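Local coordinates for protein peptidyl-tRNA hydrolase (Sulfolobus solfataricus, PDB 1XTY) that hydrolyses N-acyl-aminoacyl-tRNAs to free the tRNA, its natural substrates perhaps being peptidyl-tRNAs that drop off the ribosome during protein synthesis, at residues V7-I12 with N62-I67; S82-A87 with T96-G101; I12-G17 with T90-G95; I57-N62 with G115-L120. One frame throughout, in Å; residues are numbered along the deposited sequence.

Contact 1 (V7-I12 with N62-I67); sequences VVRSDI and NSLDEI. With SO4 (sulfate ion), chain F.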
loop_
_atom_site.group_PDB
_atom_site.type_symbol
_atom_site.label_atom_id
_atom_site.label_comp_id
_atom_site.label_asym_id
_atom_site.label_seq_id
_atom_site.Cartn_x
_atom_site.Cartn_y
_atom_site.Cartn_z
ATOM N N VAL A 7 5.011 0.609 10.501
ATOM C CA VAL A 7 4.872 1.360 11.742
ATOM C C VAL A 7 4.438 2.788 11.436
ATOM O O VAL A 7 5.165 3.539 10.786
ATOM C CB VAL A 7 6.213 1.394 12.508
ATOM C CG1 VAL A 7 6.024 2.071 13.865
ATOM C CG2 VAL A 7 6.748 -0.023 12.680
ATOM N N VAL A 8 3.255 3.163 11.913
ATOM C CA VAL A 8 2.714 4.496 11.676
ATOM C C VAL A 8 2.827 5.405 12.902
ATOM O O VAL A 8 2.620 4.958 14.030
ATOM C CB VAL A 8 1.229 4.406 11.273
ATOM C CG1 VAL A 8 0.674 5.788 10.990
ATOM C CG2 VAL A 8 1.080 3.502 10.060
ATOM N N ARG A 9 3.160 6.675 12.673
ATOM C CA ARG A 9 3.279 7.661 13.753
ATOM C C ARG A 9 1.902 8.144 14.185
ATOM O O ARG A 9 1.101 8.573 13.356
ATOM C CB ARG A 9 4.091 8.874 13.303
ATOM C CG ARG A 9 5.583 8.649 13.245
ATOM C CD ARG A 9 6.296 9.921 12.829
ATOM N NE ARG A 9 6.174 10.978 13.828
ATOM C CZ ARG A 9 6.587 12.227 13.638
ATOM N NH1 ARG A 9 7.141 12.569 12.482
ATOM N NH2 ARG A 9 6.458 13.127 14.601
ATOM N N SER A 10 1.643 8.097 15.488
ATOM C CA SER A 10 0.356 8.523 16.026
ATOM C C SER A 10 0.339 9.975 16.504
ATOM O O SER A 10 -0.732 10.541 16.716
ATOM C CB SER A 10 -0.045 7.613 17.189
ATOM O OG SER A 10 -0.022 6.249 16.804
ATOM N N ASP A 11 1.513 10.579 16.671
ATOM C CA ASP A 11 1.585 11.955 17.158
ATOM C C ASP A 11 1.355 13.042 16.116
ATOM O O ASP A 11 1.250 14.217 16.462
ATOM C CB ASP A 11 2.915 12.207 17.880
ATOM C CG ASP A 11 4.120 11.917 17.011
ATOM O OD1 ASP A 11 5.241 12.294 17.416
ATOM O OD2 ASP A 11 3.955 11.309 15.933
ATOM N N ILE A 12 1.288 12.668 14.845
ATOM C CA ILE A 12 1.026 13.654 13.806
ATOM C C ILE A 12 -0.424 13.463 13.378
ATOM O O ILE A 12 -1.003 12.398 13.591
ATOM C CB ILE A 12 1.967 13.490 12.587
ATOM C CG1 ILE A 12 1.889 12.068 12.041
ATOM C CG2 ILE A 12 3.394 13.842 12.985
ATOM C CD1 ILE A 12 2.797 11.836 10.849
ATOM N N ASN A 62 4.059 6.536 19.064
ATOM C CA ASN A 62 3.697 7.932 19.274
ATOM C C ASN A 62 4.847 8.930 19.239
ATOM O O ASN A 62 4.735 10.026 19.793
ATOM C CB ASN A 62 2.937 8.084 20.594
ATOM C CG ASN A 62 3.577 7.307 21.718
ATOM O OD1 ASN A 62 4.791 7.370 21.919
ATOM N ND2 ASN A 62 2.761 6.568 22.467
ATOM N N SER A 63 5.951 8.564 18.597
ATOM C CA SER A 63 7.083 9.476 18.503
ATOM C C SER A 63 8.017 9.133 17.354
ATOM O O SER A 63 8.164 7.970 16.974
ATOM C CB SER A 63 7.883 9.490 19.810
ATOM O OG SER A 63 8.743 8.368 19.897
ATOM N N LEU A 64 8.651 10.161 16.807
ATOM C CA LEU A 64 9.585 9.979 15.711
ATOM C C LEU A 64 10.780 9.147 16.168
ATOM O O LEU A 64 11.284 8.317 15.419
ATOM C CB LEU A 64 10.069 11.339 15.202
ATOM C CG LEU A 64 11.048 11.305 14.027
ATOM C CD1 LEU A 64 10.381 10.688 12.812
ATOM C CD2 LEU A 64 11.506 12.711 13.717
ATOM N N ASP A 65 11.231 9.366 17.401
ATOM C CA ASP A 65 12.373 8.622 17.918
ATOM C C ASP A 65 12.145 7.118 17.938
ATOM O O ASP A 65 13.072 6.347 17.719
ATOM C CB ASP A 65 12.744 9.094 19.327
ATOM C CG ASP A 65 13.213 10.533 19.354
ATOM O OD1 ASP A 65 13.615 11.056 18.291
ATOM O OD2 ASP A 65 13.195 11.142 20.446
ATOM N N GLU A 66 10.916 6.695 18.202
ATOM C CA GLU A 66 10.620 5.273 18.236
ATOM C C GLU A 66 10.692 4.666 16.837
ATOM O O GLU A 66 10.950 3.473 16.682
ATOM C CB GLU A 66 9.254 5.050 18.879
ATOM C CG GLU A 66 9.226 5.586 20.305
ATOM C CD GLU A 66 7.909 5.368 21.007
ATOM O OE1 GLU A 66 6.868 5.803 20.471
ATOM O OE2 GLU A 66 7.920 4.768 22.105
ATOM N N ILE A 67 10.481 5.488 15.818
ATOM C CA ILE A 67 10.568 5.002 14.448
ATOM C C ILE A 67 12.038 4.884 14.054
ATOM O O ILE A 67 12.444 3.905 13.434
ATOM C CB ILE A 67 9.808 5.936 13.469
ATOM C CG1 ILE A 67 8.327 5.529 13.441
ATOM C CG2 ILE A 67 10.432 5.883 12.073
ATOM C CD1 ILE A 67 7.506 6.183 12.359
HETATM S S SO4 F . 8.358 16.015 13.318
HETATM O O1 SO4 F . 7.421 16.845 12.541
HETATM O O2 SO4 F . 8.538 14.721 12.640
HETATM O O3 SO4 F . 7.801 15.790 14.665
HETATM O O4 SO4 F . 9.654 16.709 13.420
HETATM O O HOH W 1 8.263 12.857 17.971
#
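Val7 lies in the central strand and faces the first turn of helix 64-76. Its CG1 meets CG1 of Ile67 at 4.2 Å, the two side chains sliding past each other in opposite directions. Val61 packs on both of them.

Arg9 has the largest share of its segment's contact. Its CG sits 3.3 Å from CD1 of Ile67, the side chains crossing at about a right angle. The chain bends at chi3 (66°), which brings the guanidinium beside Leu64. Leu64 CB lies over the centre of one guanidinium face, and CG2 of Ile12 covers the opposite face nearer the rim. At the edge, NH1 donates to O2 of a sulfate ion at 2.6 Å and NH2 donates to its O3 at 3.0 Å. NH1 also donates a hydrogen bond to Ile97 O. The sulfate probably comes from the crystallisation liquor.

The contact places the start of helix 64-76 against the C-terminal end of strand 2-9, in the mixed sheet of the PTH2 fold. Strand 56-61 leads into this helix, and Ser63 holds its N-cap position.

Past the strand, CB of Ser10 comes 4.3 Å from CA of Asn62.

Asp11 folds back onto Arg9 in a side-on salt bridge. Arg9 NE donates to Asp11 OD2 at 3.1 Å, through the syn lone pair. Arg9 NH2 donates to Asp11 OD1 almost straight (178°), but from above the carboxylate plane. These bonds and the sulfate fix the rotation of the guanidinium. OD1 also accepts from a water that accepts from Leu64 N at 3.0 Å, linking Asp11 to the helix start.

Contact 2 (S82-A87 with T96-G101); sequences SIIEDA and TITCLG. With SO4 (sulfate ion), chain E.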
loop_
_atom_site.group_PDB
_atom_site.type_symbol
_atom_site.label_atom_id
_atom_site.label_comp_id
_atom_site.label_asym_id
_atom_site.label_seq_id
_atom_site.Cartn_x
_atom_site.Cartn_y
_atom_site.Cartn_z
ATOM N N SER A 82 11.793 0.976 4.770
ATOM C CA SER A 82 11.515 2.204 4.039
ATOM C C SER A 82 11.021 3.279 4.985
ATOM O O SER A 82 10.116 3.039 5.781
ATOM C CB SER A 82 10.461 1.961 2.953
ATOM O OG SER A 82 9.249 1.476 3.513
ATOM N N ILE A 83 11.628 4.460 4.907
ATOM C CA ILE A 83 11.212 5.575 5.750
ATOM C C ILE A 83 10.458 6.520 4.827
ATOM O O ILE A 83 11.029 7.083 3.888
ATOM C CB ILE A 83 12.416 6.305 6.378
ATOM C CG1 ILE A 83 13.197 5.336 7.274
ATOM C CG2 ILE A 83 11.928 7.496 7.204
ATOM C CD1 ILE A 83 14.477 5.920 7.853
ATOM N N ILE A 84 9.168 6.673 5.089
ATOM C CA ILE A 84 8.317 7.514 4.263
ATOM C C ILE A 84 8.128 8.927 4.809
ATOM O O ILE A 84 7.843 9.108 5.991
ATOM C CB ILE A 84 6.934 6.857 4.092
ATOM C CG1 ILE A 84 7.102 5.463 3.472
ATOM C CG2 ILE A 84 6.034 7.736 3.243
ATOM C CD1 ILE A 84 7.800 5.469 2.112
ATOM N N GLU A 85 8.302 9.922 3.942
ATOM C CA GLU A 85 8.120 11.318 4.330
ATOM C C GLU A 85 6.977 11.891 3.500
ATOM O O GLU A 85 6.770 11.499 2.347
ATOM C CB GLU A 85 9.401 12.140 4.107
ATOM C CG GLU A 85 10.633 11.575 4.822
ATOM C CD GLU A 85 11.782 12.573 4.957
ATOM O OE1 GLU A 85 11.909 13.484 4.113
ATOM O OE2 GLU A 85 12.577 12.433 5.911
ATOM N N ASP A 86 6.232 12.812 4.095
ATOM C CA ASP A 86 5.097 13.438 3.427
ATOM C C ASP A 86 5.543 14.313 2.253
ATOM O O ASP A 86 6.628 14.902 2.279
ATOM C CB ASP A 86 4.310 14.271 4.447
ATOM C CG ASP A 86 2.918 14.633 3.959
ATOM O OD1 ASP A 86 2.781 15.601 3.187
ATOM O OD2 ASP A 86 1.958 13.937 4.347
ATOM N N ALA A 87 4.707 14.385 1.220
ATOM C CA ALA A 87 5.011 15.196 0.043
ATOM C C ALA A 87 4.537 16.629 0.266
ATOM O O ALA A 87 4.643 17.474 -0.625
ATOM C CB ALA A 87 4.336 14.608 -1.192
ATOM N N THR A 96 8.107 15.538 6.500
ATOM C CA THR A 96 7.696 14.950 7.771
ATOM C C THR A 96 7.626 13.427 7.652
ATOM O O THR A 96 6.909 12.897 6.803
ATOM C CB THR A 96 6.298 15.465 8.196
ATOM O OG1 THR A 96 6.319 16.897 8.285
ATOM C CG2 THR A 96 5.898 14.882 9.538
ATOM N N ILE A 97 8.374 12.724 8.497
ATOM C CA ILE A 97 8.365 11.264 8.477
ATOM C C ILE A 97 7.018 10.790 9.033
ATOM O O ILE A 97 6.636 11.149 10.146
ATOM C CB ILE A 97 9.529 10.695 9.320
ATOM C CG1 ILE A 97 10.862 11.039 8.643
ATOM C CG2 ILE A 97 9.379 9.184 9.490
ATOM C CD1 ILE A 97 12.092 10.532 9.382
ATOM N N THR A 98 6.302 9.988 8.251
ATOM C CA THR A 98 4.983 9.504 8.652
ATOM C C THR A 98 4.934 8.041 9.072
ATOM O O THR A 98 4.113 7.658 9.913
ATOM C CB THR A 98 3.958 9.692 7.513
ATOM O OG1 THR A 98 4.384 8.949 6.367
ATOM C CG2 THR A 98 3.824 11.165 7.140
ATOM N N CYS A 99 5.790 7.210 8.483
ATOM C CA CYS A 99 5.788 5.798 8.832
ATOM C C CYS A 99 7.039 5.070 8.369
ATOM O O CYS A 99 7.846 5.602 7.596
ATOM C CB CYS A 99 4.544 5.108 8.256
ATOM S SG CYS A 99 4.435 5.109 6.450
ATOM N N LEU A 100 7.178 3.843 8.859
ATOM C CA LEU A 100 8.315 2.983 8.563
ATOM C C LEU A 100 7.840 1.600 8.121
ATOM O O LEU A 100 7.041 0.961 8.807
ATOM C CB LEU A 100 9.182 2.828 9.821
ATOM C CG LEU A 100 10.309 1.791 9.791
ATOM C CD1 LEU A 100 11.458 2.301 8.920
ATOM C CD2 LEU A 100 10.809 1.532 11.210
ATOM N N GLY A 101 8.324 1.144 6.974
ATOM C CA GLY A 101 7.955 -0.182 6.519
ATOM C C GLY A 101 9.130 -1.106 6.767
ATOM O O GLY A 101 10.280 -0.680 6.655
HETATM S S SO4 E . 2.019 12.076 -0.189
HETATM O O1 SO4 E . 2.582 12.588 1.074
HETATM O O2 SO4 E . 1.384 13.186 -0.927
HETATM O O3 SO4 E . 1.013 11.040 0.110
HETATM O O4 SO4 E . 3.102 11.499 -1.009
#
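Ser82 and Gly101 form an antiparallel hydrogen-bonded pair: Ser82 N donates to Gly101 O, and Gly101 N to Ser82 O, each at 2.9 Å. Further along, Ile84 N donates to Cys99 O at 3.0 Å, nearly straight at 169°. Ile84 O accepts from Thr98 N at 2.9 Å and receives a weak bond from Thr98 OG1, whose stronger partner is Gln22. The register then slips by one residue, a beta bulge at the loop end of the hairpin. Glu85 pairs with Ile97, and Asp86 N donates to Thr96 O at 2.8 Å. Beyond it, Ala87 N donates to O1 of a sulfate ion at 2.8 Å.

On one face, CG2 of Ile83 meets CD1 of Ile97 at 3.7 Å, while its CG1 branch meets CD1 of Leu100. Glu85 crosses Ile97 at a slant, its OE2 near CG1 of Ile97. On the other face, SG of Cys99 stands between its backbone N and carbonyl carbon (chi1 63°) and touches CB of Ile84 at 3.9 Å.

The Ile84 face is covered by helix 16-35, through Gln22, His25 and Ala26. Asp86 OD1 accepts from Gly88 N, and its OD2 makes a salt bridge with Lys18 of that helix. Helix 64-76 covers the other face, where Leu64 packs on Ile97 and Ile67 on Leu100. Strand 81-85 is outermost on this side of the chain's sheet, and strand 97-106 joins it to strand 2-9.

Contact 3 (I12-G17 with T90-G95); sequences IKMGKG and TQLEPG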
loop_
_atom_site.group_PDB
_atom_site.type_symbol
_atom_site.label_atom_id
_atom_site.label_comp_id
_atom_site.label_asym_id
_atom_site.label_seq_id
_atom_site.Cartn_x
_atom_site.Cartn_y
_atom_site.Cartn_z
ATOM N N ILE A 12 1.288 12.668 14.845
ATOM C CA ILE A 12 1.026 13.654 13.806
ATOM C C ILE A 12 -0.424 13.463 13.378
ATOM O O ILE A 12 -1.003 12.398 13.591
ATOM C CB ILE A 12 1.967 13.490 12.587
ATOM C CG1 ILE A 12 1.889 12.068 12.041
ATOM C CG2 ILE A 12 3.394 13.842 12.985
ATOM C CD1 ILE A 12 2.797 11.836 10.849
ATOM N N LYS A 13 -1.012 14.493 12.782
ATOM C CA LYS A 13 -2.406 14.424 12.364
ATOM C C LYS A 13 -2.601 13.897 10.948
ATOM O O LYS A 13 -2.178 14.524 9.973
ATOM C CB LYS A 13 -3.055 15.804 12.486
ATOM C CG LYS A 13 -4.524 15.835 12.102
ATOM C CD LYS A 13 -5.116 17.219 12.322
ATOM C CE LYS A 13 -6.580 17.268 11.919
ATOM N NZ LYS A 13 -7.187 18.598 12.216
ATOM N N MET A 14 -3.253 12.743 10.848
ATOM C CA MET A 14 -3.529 12.123 9.557
ATOM C C MET A 14 -4.902 11.459 9.552
ATOM O O MET A 14 -5.218 10.675 10.444
ATOM C CB MET A 14 -2.470 11.063 9.231
ATOM C CG MET A 14 -1.055 11.590 9.098
ATOM S SD MET A 14 0.062 10.316 8.459
ATOM C CE MET A 14 0.442 9.400 9.945
ATOM N N GLY A 15 -5.712 11.777 8.545
ATOM C CA GLY A 15 -7.025 11.166 8.435
ATOM C C GLY A 15 -6.850 9.749 7.918
ATOM O O GLY A 15 -5.749 9.378 7.507
ATOM N N LYS A 16 -7.912 8.949 7.921
ATOM C CA LYS A 16 -7.778 7.575 7.453
ATOM C C LYS A 16 -7.345 7.497 5.989
ATOM O O LYS A 16 -6.611 6.589 5.608
ATOM C CB LYS A 16 -9.081 6.798 7.670
ATOM C CG LYS A 16 -10.272 7.292 6.885
ATOM C CD LYS A 16 -11.512 6.481 7.266
ATOM C CE LYS A 16 -12.742 6.935 6.501
ATOM N NZ LYS A 16 -13.950 6.146 6.880
ATOM N N GLY A 17 -7.791 8.453 5.179
ATOM C CA GLY A 17 -7.409 8.466 3.775
ATOM C C GLY A 17 -5.919 8.718 3.650
ATOM O O GLY A 17 -5.225 8.087 2.849
ATOM N N THR A 90 -0.839 18.396 1.761
ATOM C CA THR A 90 -1.918 18.786 2.652
ATOM C C THR A 90 -1.311 19.326 3.950
ATOM O O THR A 90 -0.151 19.713 3.961
ATOM C CB THR A 90 -2.885 17.571 2.924
ATOM O OG1 THR A 90 -3.835 17.939 3.924
ATOM C CG2 THR A 90 -2.121 16.321 3.348
ATOM N N GLN A 91 -2.110 19.398 5.010
ATOM C CA GLN A 91 -1.664 19.905 6.306
ATOM C C GLN A 91 -0.167 19.744 6.594
ATOM O O GLN A 91 0.571 20.724 6.691
ATOM C CB GLN A 91 -2.465 19.229 7.417
ATOM C CG GLN A 91 -3.937 19.613 7.425
ATOM C CD GLN A 91 -4.742 18.721 8.335
ATOM O OE1 GLN A 91 -4.188 18.079 9.228
ATOM N NE2 GLN A 91 -6.067 18.672 8.116
ATOM N N LEU A 92 0.255 18.499 6.776
ATOM C CA LEU A 92 1.635 18.170 7.096
ATOM C C LEU A 92 2.663 18.871 6.215
ATOM O O LEU A 92 2.453 19.070 5.014
ATOM C CB LEU A 92 1.853 16.654 7.011
ATOM C CG LEU A 92 1.082 15.771 7.997
ATOM C CD1 LEU A 92 1.400 14.305 7.744
ATOM C CD2 LEU A 92 1.450 16.153 9.417
ATOM N N GLU A 93 3.783 19.243 6.827
ATOM C CA GLU A 93 4.864 19.898 6.106
ATOM C C GLU A 93 5.630 18.834 5.330
ATOM O O GLU A 93 5.816 17.718 5.815
ATOM C CB GLU A 93 5.812 20.601 7.085
ATOM C CG GLU A 93 5.249 21.881 7.685
ATOM C CD GLU A 93 5.414 23.076 6.765
ATOM O OE1 GLU A 93 5.153 22.942 5.550
ATOM O OE2 GLU A 93 5.800 24.157 7.262
ATOM N N PRO A 94 6.073 19.159 4.107
ATOM C CA PRO A 94 6.816 18.166 3.327
ATOM C C PRO A 94 8.097 17.773 4.053
ATOM O O PRO A 94 8.759 18.616 4.659
ATOM C CB PRO A 94 7.077 18.890 2.007
ATOM C CG PRO A 94 7.135 20.336 2.419
ATOM C CD PRO A 94 5.986 20.441 3.389
ATOM N N GLY A 95 8.430 16.488 4.009
ATOM C CA GLY A 95 9.628 16.017 4.676
ATOM C C GLY A 95 9.329 15.358 6.007
ATOM O O GLY A 95 10.190 14.694 6.583
#
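Leu92 points its side chain at the turn between strand 2-9 and helix 16-35, where it meets Ile12, Lys13 and Met14. The contact joins two surface loops of the PTH2 fold. One leads into helix 16-35, with Gly15 at the N-cap position. The other connects the two strands of the hairpin formed by 81-85 and 97-106.

The two methyl groups of Leu92 reach different neighbours. CD1 meets CG of Met14 at 3.9 Å, and these side chains cross at about a right angle. CD2 lies 4.2 Å from CB of Ile12. Between these two contacts, CG of Leu92 comes within 4.0 Å of the backbone O of Lys13. The leucine thus rests on a short run of chain, with an apolar side chain at each end. Thr98 packs against Ile12, Met14 and Leu92 alike, so strand 97-106 backs the meeting of the two loops.

Nearer the solvent, Gln91 and Lys13 cross at a slant. Lys13 is fully extended, with CG anti to the backbone N (chi1 -179°). The straight chain offers its middle carbons, CG to CE, to OE1 of Gln91. No hydrogen bond joins the two segments. Beyond the contact, Lys16 packs on Leu120 of the second subunit. The closest approach between Lys13 and Gln91 is from CD of the lysine to OE1 of the glutamine, at 3.3 Å.

Contact 4 (I57-N62 with G115-L120); sequences IIVKVN and GDLKLL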
loop_
_atom_site.group_PDB
_atom_site.type_symbol
_atom_site.label_atom_id
_atom_site.label_comp_id
_atom_site.label_asym_id
_atom_site.label_seq_id
_atom_site.Cartn_x
_atom_site.Cartn_y
_atom_site.Cartn_z
ATOM N N ILE A 57 1.079 -6.261 8.890
ATOM C CA ILE A 57 0.752 -5.922 10.265
ATOM C C ILE A 57 0.960 -4.423 10.365
ATOM O O ILE A 57 2.065 -3.931 10.147
ATOM C CB ILE A 57 1.692 -6.620 11.261
ATOM C CG1 ILE A 57 1.665 -8.134 11.024
ATOM C CG2 ILE A 57 1.271 -6.290 12.689
ATOM C CD1 ILE A 57 2.651 -8.913 11.875
ATOM N N ILE A 58 -0.103 -3.696 10.678
ATOM C CA ILE A 58 -0.007 -2.253 10.795
ATOM C C ILE A 58 -0.058 -1.851 12.261
ATOM O O ILE A 58 -1.109 -1.925 12.903
ATOM C CB ILE A 58 -1.146 -1.570 10.028
ATOM C CG1 ILE A 58 -1.142 -2.057 8.575
ATOM C CG2 ILE A 58 -0.981 -0.054 10.077
ATOM C CD1 ILE A 58 -2.289 -1.532 7.757
ATOM N N VAL A 59 1.090 -1.439 12.787
ATOM C CA VAL A 59 1.187 -1.032 14.180
ATOM C C VAL A 59 1.483 0.457 14.272
ATOM O O VAL A 59 1.708 1.116 13.255
ATOM C CB VAL A 59 2.281 -1.837 14.905
ATOM C CG1 VAL A 59 1.912 -3.312 14.907
ATOM C CG2 VAL A 59 3.626 -1.636 14.218
ATOM N N LYS A 60 1.479 0.992 15.489
ATOM C CA LYS A 60 1.729 2.415 15.675
ATOM C C LYS A 60 2.706 2.740 16.801
ATOM O O LYS A 60 2.975 1.909 17.668
ATOM C CB LYS A 60 0.406 3.140 15.933
ATOM C CG LYS A 60 -0.362 2.623 17.143
ATOM C CD LYS A 60 -1.681 3.370 17.333
ATOM C CE LYS A 60 -2.473 2.810 18.507
ATOM N NZ LYS A 60 -3.757 3.541 18.735
ATOM N N VAL A 61 3.243 3.957 16.752
ATOM C CA VAL A 61 4.172 4.480 17.752
ATOM C C VAL A 61 3.803 5.950 17.900
ATOM O O VAL A 61 3.284 6.551 16.964
ATOM C CB VAL A 61 5.653 4.369 17.298
ATOM C CG1 VAL A 61 6.059 2.911 17.188
ATOM C CG2 VAL A 61 5.850 5.083 15.975
ATOM N N ASN A 62 4.059 6.536 19.064
ATOM C CA ASN A 62 3.697 7.932 19.274
ATOM C C ASN A 62 4.847 8.930 19.239
ATOM O O ASN A 62 4.735 10.026 19.793
ATOM C CB ASN A 62 2.937 8.084 20.594
ATOM C CG ASN A 62 3.577 7.307 21.718
ATOM O OD1 ASN A 62 4.791 7.370 21.919
ATOM N ND2 ASN A 62 2.761 6.568 22.467
ATOM N N GLY A 115 7.605 -6.486 17.927
ATOM C CA GLY A 115 6.703 -7.345 18.674
ATOM C C GLY A 115 6.018 -6.706 19.874
ATOM O O GLY A 115 5.122 -7.308 20.467
ATOM N N ASP A 116 6.416 -5.486 20.224
ATOM C CA ASP A 116 5.851 -4.793 21.382
ATOM C C ASP A 116 4.929 -3.628 21.034
ATOM O O ASP A 116 4.573 -2.837 21.909
ATOM C CB ASP A 116 6.989 -4.268 22.264
ATOM C CG ASP A 116 7.893 -3.284 21.529
ATOM O OD1 ASP A 116 8.293 -3.591 20.386
ATOM O OD2 ASP A 116 8.205 -2.206 22.087
ATOM N N LEU A 117 4.523 -3.519 19.776
ATOM C CA LEU A 117 3.676 -2.402 19.381
ATOM C C LEU A 117 2.195 -2.727 19.262
ATOM O O LEU A 117 1.816 -3.861 18.981
ATOM C CB LEU A 117 4.187 -1.823 18.062
ATOM C CG LEU A 117 5.693 -1.540 18.070
ATOM C CD1 LEU A 117 6.145 -1.116 16.683
ATOM C CD2 LEU A 117 6.007 -0.469 19.101
ATOM N N LYS A 118 1.368 -1.710 19.487
ATOM C CA LYS A 118 -0.080 -1.845 19.401
ATOM C C LYS A 118 -0.525 -1.685 17.950
ATOM O O LYS A 118 0.058 -0.906 17.196
ATOM C CB LYS A 118 -0.769 -0.767 20.242
ATOM C CG LYS A 118 -0.473 -0.810 21.733
ATOM C CD LYS A 118 -1.210 0.316 22.450
ATOM C CE LYS A 118 -0.978 0.281 23.953
ATOM N NZ LYS A 118 -1.669 1.409 24.641
ATOM N N LEU A 119 -1.563 -2.417 17.566
ATOM C CA LEU A 119 -2.090 -2.332 16.209
ATOM C C LEU A 119 -2.763 -0.980 16.008
ATOM O O LEU A 119 -3.320 -0.409 16.946
ATOM C CB LEU A 119 -3.108 -3.444 15.964
ATOM C CG LEU A 119 -2.599 -4.882 16.052
ATOM C CD1 LEU A 119 -3.780 -5.838 15.972
ATOM C CD2 LEU A 119 -1.605 -5.150 14.932
ATOM N N LEU A 120 -2.707 -0.467 14.784
ATOM C CA LEU A 120 -3.327 0.814 14.469
ATOM C C LEU A 120 -4.843 0.633 14.401
ATOM O O LEU A 120 -5.284 -0.534 14.327
ATOM C CB LEU A 120 -2.816 1.331 13.123
ATOM C CG LEU A 120 -3.386 2.667 12.642
ATOM C CD1 LEU A 120 -2.889 3.793 13.538
ATOM C CD2 LEU A 120 -2.966 2.907 11.201
HETATM O O HOH W 2 -3.908 -2.664 12.315
HETATM O O HOH W 3 2.523 0.928 20.286
#
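Two backbone hydrogen bonds join Ile58 and Lys60 to the C-terminal tail. Leu120 N donates to Ile58 O at 2.9 Å, nearly straight. Lys60 N donates to Lys118 O, also at 2.9 Å, but more bent at 147°. Between them, Val59 pairs with Leu119 as an antiparallel non-hydrogen-bonded pair whose side chains diverge. About residues 118-119 the tail is a weakly bonded strand, outermost within this chain at one side of the mixed sheet of the PTH2 fold. It runs steeply across strand 56-61, with CA 117 to 120 at 103° to CA 57 to 61.

Leucines of the tail pack along the strand. CD1 of Leu117 meets CG2 of Val59 at 3.6 Å, the two side chains crossing at about a right angle. Its other branch, CD2, reaches CG1 of Val61 at 3.9 Å. Leu119 turns its CB away from the strand, yet its CD2 returns to touch CG2 of Ile57 at 3.8 Å. On Leu120, CD2 packs on CG2 of Ile58, while CD1 lies against CD of Lys60. With CG of Lys60 between its backbone N and carbonyl carbon (chi1 58°), the extended chain runs past the tail and carries CE near Leu119 O.

Strand 2-9 holds the far edge of strand 56-61 through backbone bonds, such as those of Val59 with Ile6 and Val8. Helix 64-76 supplies Arg70, which packs on Leu117. In the dimer, Gly17 of the second subunit packs on Ile58.

One water donates to Ile58 O and Leu120 O. Another donates to Lys60 O at 2.8 Å and accepts from Lys118 N.

Overall arrangement
From the N terminus, strand 2-9 and the turn after it open contacts 1 and 3, which share Ile12. Contact 1 closes first, at the start of helix 64-76. Contact 4 opens on strand 56-61 before that closure, so the two cross and share Asn62. Contact 2 opens only after contact 1 has closed. Contact 3 then closes in the hairpin's connecting loop, tying it to the loop before helix 16-35, and crosses contacts 1, 2 and 4. Contact 2 closes just after it, pairing the hairpin strands. Contact 4 closes at the C terminus, with contact 2 nested inside its loop. Contacts 2 and 4 tie opposite edges of one sheet; contact 1 lies between them, touching both.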